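Local atomic coordinates of amidohydrolase (Xanthomonas campestris pv. campestris, PDB entry 4DZH), a protein that probably deaminates 5'-methylthioadenosine or related adenosine compounds as a zinc-dependent hydrolase of the ATZ/TRZ amidohydrolase family. Residues 80-85 / 122-127; 88-93 / 317-322. All coordinates share one frame; numbering follows the deposited sequence.

Interaction 1 of 2, residues 80-85 / 122-127. With ZN (zinc ion), chain E.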
loop_
_atom_site.group_PDB
_atom_site.type_symbol
_atom_site.label_atom_id
_atom_site.label_comp_id
_atom_site.label_asym_id
_atom_site.label_seq_id
_atom_site.Cartn_x
_atom_site.Cartn_y
_atom_site.Cartn_z
ATOM N N THR A 80 -11.298 -7.651 11.904
ATOM C CA THR A 80 -10.110 -7.385 12.727
ATOM C C THR A 80 -9.877 -8.420 13.824
ATOM O O THR A 80 -10.799 -9.078 14.314
ATOM C CB THR A 80 -10.175 -5.987 13.405
ATOM O OG1 THR A 80 -11.394 -5.890 14.177
ATOM C CG2 THR A 80 -10.178 -4.892 12.318
ATOM N N HIS A 81 -8.615 -8.537 14.240
ATOM C CA HIS A 81 -8.222 -9.230 15.468
ATOM C C HIS A 81 -7.330 -8.218 16.174
ATOM O O HIS A 81 -6.107 -8.355 16.183
ATOM C CB HIS A 81 -7.431 -10.523 15.177
ATOM C CG HIS A 81 -8.118 -11.478 14.244
ATOM N ND1 HIS A 81 -9.301 -12.113 14.573
ATOM C CD2 HIS A 81 -7.780 -11.916 13.009
ATOM C CE1 HIS A 81 -9.669 -12.900 13.575
ATOM N NE2 HIS A 81 -8.778 -12.774 12.601
ATOM N N ASN A 82 -7.952 -7.185 16.723
ATOM C CA ASN A 82 -7.167 -5.987 17.039
ATOM C C ASN A 82 -6.086 -6.078 18.159
ATOM O O ASN A 82 -5.069 -5.381 18.069
ATOM C CB ASN A 82 -8.095 -4.744 17.160
ATOM C CG ASN A 82 -8.261 -4.010 15.821
ATOM O OD1 ASN A 82 -7.480 -4.210 14.850
ATOM N ND2 ASN A 82 -9.251 -3.115 15.767
ATOM N N PRO A 83 -6.271 -6.954 19.156
ATOM C CA PRO A 83 -5.181 -7.109 20.132
ATOM C C PRO A 83 -3.875 -7.562 19.473
ATOM O O PRO A 83 -2.812 -7.395 20.050
ATOM C CB PRO A 83 -5.712 -8.190 21.084
ATOM C CG PRO A 83 -7.198 -7.968 21.061
ATOM C CD PRO A 83 -7.493 -7.657 19.581
ATOM N N MET A 84 -3.948 -8.151 18.276
ATOM C CA MET A 84 -2.731 -8.556 17.590
ATOM C C MET A 84 -1.879 -7.372 17.078
ATOM O O MET A 84 -0.804 -7.597 16.534
ATOM C CB MET A 84 -3.041 -9.590 16.486
ATOM C CG MET A 84 -3.902 -10.731 16.998
ATOM S SD MET A 84 -4.210 -12.065 15.824
ATOM C CE MET A 84 -2.640 -12.913 15.821
ATOM N N THR A 85 -2.305 -6.114 17.280
ATOM C CA THR A 85 -1.396 -5.002 17.042
ATOM C C THR A 85 -0.152 -5.198 17.909
ATOM O O THR A 85 0.948 -4.872 17.498
ATOM C CB THR A 85 -1.946 -3.650 17.459
ATOM O OG1 THR A 85 -2.416 -3.756 18.808
ATOM C CG2 THR A 85 -3.040 -3.218 16.573
ATOM N N THR A 122 -6.740 -0.899 22.400
ATOM C CA THR A 122 -6.550 0.522 22.526
ATOM C C THR A 122 -5.507 1.046 21.531
ATOM O O THR A 122 -5.718 2.083 20.876
ATOM C CB THR A 122 -6.137 0.870 23.970
ATOM O OG1 THR A 122 -7.148 0.422 24.856
ATOM C CG2 THR A 122 -5.936 2.353 24.111
ATOM N N LEU A 123 -4.380 0.330 21.409
ATOM C CA LEU A 123 -3.404 0.622 20.378
ATOM C C LEU A 123 -4.054 0.650 18.960
ATOM O O LEU A 123 -3.850 1.597 18.194
ATOM C CB LEU A 123 -2.281 -0.419 20.440
ATOM C CG LEU A 123 -1.143 -0.205 19.435
ATOM C CD1 LEU A 123 -0.583 1.224 19.530
ATOM C CD2 LEU A 123 -0.103 -1.238 19.694
ATOM N N ALA A 124 -4.885 -0.353 18.678
ATOM C CA ALA A 124 -5.565 -0.406 17.391
ATOM C C ALA A 124 -6.496 0.786 17.157
ATOM O O ALA A 124 -6.540 1.356 16.045
ATOM C CB ALA A 124 -6.339 -1.714 17.252
ATOM N N ILE A 125 -7.211 1.200 18.214
ATOM C CA ILE A 125 -8.124 2.325 18.084
ATOM C C ILE A 125 -7.349 3.593 17.664
ATOM O O ILE A 125 -7.743 4.308 16.739
ATOM C CB ILE A 125 -8.890 2.549 19.393
ATOM C CG1 ILE A 125 -9.904 1.432 19.622
ATOM C CG2 ILE A 125 -9.529 3.963 19.389
ATOM C CD1 ILE A 125 -10.498 1.456 21.040
ATOM N N ALA A 126 -6.185 3.832 18.274
ATOM C CA ALA A 126 -5.354 4.966 17.851
ATOM C C ALA A 126 -4.933 4.835 16.365
ATOM O O ALA A 126 -5.007 5.802 15.595
ATOM C CB ALA A 126 -4.136 5.080 18.782
ATOM N N GLU A 127 -4.453 3.649 15.980
ATOM C CA GLU A 127 -4.025 3.444 14.607
ATOM C C GLU A 127 -5.176 3.598 13.614
ATOM O O GLU A 127 -5.013 4.202 12.528
ATOM C CB GLU A 127 -3.350 2.072 14.436
ATOM C CG GLU A 127 -2.893 1.861 12.980
ATOM C CD GLU A 127 -2.099 0.602 12.760
ATOM O OE1 GLU A 127 -1.760 -0.100 13.722
ATOM O OE2 GLU A 127 -1.830 0.334 11.565
HETATM ZN ZN ZN E . -9.127 -13.398 10.757
HETATM O O HOH W 1 -8.059 -14.536 9.470
#
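The 3-10 turn of 82-85 lies against one side of the helical segment 122-127, with the two backbones nearest at Asn82 and Ala124, whose CA atoms are 5.8 Å apart. The methyl group of Ala124 points toward the turn and is met by two side chains. It sits over the flat face of the Asn82 amide, Ala124 CB being 3.3 Å from Asn82 CG and about equally far from OD1 and ND2, while ND2 is hydrogen-bonded to Tyr150. Thr85 adds its own methyl, CG2 standing 3.7 Å from Ala124 CB. With chi1 at 51°, Thr85 OG1 sits between its backbone N and carbonyl carbon, hydrogen-bonded to Gly120 one turn earlier on the helix. It also approaches Leu123 CD2 to 3.5 Å, the Thr85 and Leu123 side chains running antiparallel alongside each other. The contact between the two segments is therefore one of close, mostly apolar packing. Just before the turn, His81 extends to the zinc ion, which its NE2 binds at 2.0 Å; His79, His228, Asp316 and a water complete the site. His81 ND1 is hydrogen-bonded to Asn139 O, which should help fix the rotation of the ring. The contact thus packs the loop following strand 69-80, at the HxH zinc motif of the amidohydrolase barrel, onto helix 114-130, beside strand 133-139 and helix 143-152.

Interaction 2 of 2, residues 88-93 / 317-322. With MG (magnesium ion), chain B.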
loop_
_atom_site.group_PDB
_atom_site.type_symbol
_atom_site.label_atom_id
_atom_site.label_comp_id
_atom_site.label_asym_id
_atom_site.label_seq_id
_atom_site.Cartn_x
_atom_site.Cartn_y
_atom_site.Cartn_z
ATOM N N ARG A 88 2.687 -7.147 16.131
ATOM C CA ARG A 88 3.059 -6.613 14.827
ATOM C C ARG A 88 4.405 -7.118 14.353
ATOM O O ARG A 88 5.404 -6.818 14.989
ATOM C CB ARG A 88 3.065 -5.085 14.910
ATOM C CG ARG A 88 3.125 -4.402 13.531
ATOM C CD ARG A 88 3.228 -2.899 13.632
ATOM N NE ARG A 88 2.357 -2.198 14.588
ATOM C CZ ARG A 88 1.130 -1.747 14.339
ATOM N NH1 ARG A 88 0.509 -1.984 13.173
ATOM N NH2 ARG A 88 0.511 -1.027 15.271
ATOM N N GLY A 89 4.426 -7.865 13.233
ATOM C CA GLY A 89 5.665 -8.393 12.667
ATOM C C GLY A 89 6.356 -9.418 13.547
ATOM O O GLY A 89 7.558 -9.595 13.448
ATOM N N VAL A 90 5.608 -10.108 14.409
ATOM C CA VAL A 90 6.258 -11.029 15.364
ATOM C C VAL A 90 6.782 -12.265 14.650
ATOM O O VAL A 90 7.747 -12.917 15.115
ATOM C CB VAL A 90 5.303 -11.402 16.549
ATOM C CG1 VAL A 90 4.130 -12.241 16.074
ATOM C CG2 VAL A 90 6.065 -12.136 17.658
ATOM N N ALA A 91 6.196 -12.592 13.499
ATOM C CA ALA A 91 6.598 -13.829 12.813
ATOM C C ALA A 91 6.364 -13.834 11.296
ATOM O O ALA A 91 5.508 -14.551 10.782
ATOM C CB ALA A 91 5.895 -15.024 13.444
ATOM N N ASP A 92 7.169 -13.067 10.582
ATOM C CA ASP A 92 6.952 -12.861 9.160
ATOM C C ASP A 92 7.636 -13.931 8.303
ATOM O O ASP A 92 8.560 -14.625 8.759
ATOM C CB ASP A 92 7.444 -11.463 8.791
ATOM C CG ASP A 92 6.555 -10.368 9.357
ATOM O OD1 ASP A 92 5.314 -10.524 9.325
ATOM O OD2 ASP A 92 7.095 -9.350 9.834
ATOM N N ASP A 93 7.144 -14.100 7.075
ATOM C CA ASP A 93 7.856 -14.835 6.032
ATOM C C ASP A 93 8.001 -16.325 6.332
ATOM O O ASP A 93 8.993 -16.946 5.960
ATOM C CB ASP A 93 9.208 -14.159 5.750
ATOM C CG ASP A 93 9.047 -12.650 5.426
ATOM O OD1 ASP A 93 8.089 -12.298 4.702
ATOM O OD2 ASP A 93 9.857 -11.826 5.905
ATOM N N GLY A 317 -5.350 -9.246 11.032
ATOM C CA GLY A 317 -4.525 -8.802 12.159
ATOM C C GLY A 317 -3.124 -8.349 11.773
ATOM O O GLY A 317 -2.647 -8.629 10.660
ATOM N N CYS A 318 -2.432 -7.670 12.702
ATOM C CA CYS A 318 -1.134 -7.085 12.438
ATOM C C CYS A 318 0.023 -8.080 12.448
ATOM O O CYS A 318 1.146 -7.657 12.248
ATOM C CB CYS A 318 -0.823 -5.906 13.370
ATOM S SG CYS A 318 -1.910 -4.487 13.053
ATOM N N ALA A 319 -0.250 -9.364 12.632
ATOM C CA ALA A 319 0.814 -10.353 12.421
ATOM C C ALA A 319 0.720 -10.904 11.004
ATOM O O ALA A 319 1.580 -11.708 10.599
ATOM C CB ALA A 319 0.722 -11.491 13.447
ATOM N N SER A 320 -0.309 -10.513 10.259
ATOM C CA SER A 320 -0.380 -10.898 8.827
ATOM C C SER A 320 -0.939 -9.762 7.954
ATOM O O SER A 320 -1.944 -9.933 7.248
ATOM C CB SER A 320 -1.174 -12.176 8.628
ATOM O OG SER A 320 -2.560 -12.003 8.832
ATOM N N ASN A 321 -0.292 -8.610 8.070
ATOM C CA ASN A 321 -0.635 -7.497 7.190
ATOM C C ASN A 321 0.530 -6.591 6.835
ATOM O O ASN A 321 0.858 -6.489 5.655
ATOM C CB ASN A 321 -1.899 -6.736 7.696
ATOM C CG ASN A 321 -2.417 -5.748 6.657
ATOM O OD1 ASN A 321 -1.691 -4.821 6.238
ATOM N ND2 ASN A 321 -3.649 -5.940 6.224
ATOM N N ASN A 322 1.185 -5.872 7.763
ATOM C CA ASN A 322 1.055 -5.944 9.230
ATOM C C ASN A 322 0.506 -4.635 9.794
ATOM O O ASN A 322 0.808 -4.266 10.958
ATOM C CB ASN A 322 2.452 -6.171 9.785
ATOM C CG ASN A 322 2.910 -7.580 9.565
ATOM O OD1 ASN A 322 2.111 -8.459 9.250
ATOM N ND2 ASN A 322 4.205 -7.802 9.698
HETATM MG MG MG B . -1.525 -3.241 5.065
HETATM O O HOH W 2 4.000 -11.352 11.750
HETATM O O HOH W 3 0.551 -3.853 5.071
HETATM O O HOH W 4 -3.502 -2.703 5.038
HETATM O O HOH W 5 -0.809 -1.453 4.141
#
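The Arg88 side chain leaves the backbone with CG opposite N (chi1 -167°) and bends at chi3 (-45°), which lets NH1 donate a somewhat bent hydrogen bond to Asn322 O (3.2 Å). The oxygen lies at the guanidinium edge, slightly off its plane, and the donor is in the carbonyl plane. Cys318 SG approaches NH1 obliquely, at 3.5 Å. Arg88 NE is hydrogen-bonded to Gln392 O of the second subunit. On the backbone, Arg88 CA makes a CA-H...O contact with Cys318 O, to which Gly89 N adds a weak hydrogen bond. The Asn322 amide and Asp92 carboxylate reach toward each other nearly coplanar, 17° apart; Asn322 ND2 gives an almost straight bond of 3.0 Å to the syn side of Asp92 OD1. That oxygen also pairs with Lys293 and accepts from a water bridging Ala91 N and Ala319 O. Across a cis peptide, Asn322 OD1 accepts a hydrogen bond from Asn321 N (2.7 Å), tying this amide to the residue whose OD1 binds magnesium, with Glu289, Asp323 and three waters. The contact joins the loop between strand 69-80 and helix 96-111 to that between strand 310-313 and helix 326-341, Ile104 of helix 96-111 packing on Val90 and Ala319.

Overall arrangement
Both contacts are buried and draw on the same long loop after strand 69-80, which meets helix 114-130 in interaction 1 and the loop after strand 310-313 in interaction 2. The centre of interaction 1 is about 11 Å from the centre of the chain, that of interaction 2 about 18 Å. Interaction 1 relies on close packing beside the zinc site. Interaction 2, next to the magnesium site, is more polar, built from hydrogen bonds and a bridging water, with the charges of Arg88 and Asp92 paired outside the two segments. Both touch the second subunit. They meet directly: Glu127, whose OE2 pairs with Arg407, forms a salt bridge of 2.9 Å from OE1 to Arg88 NH2.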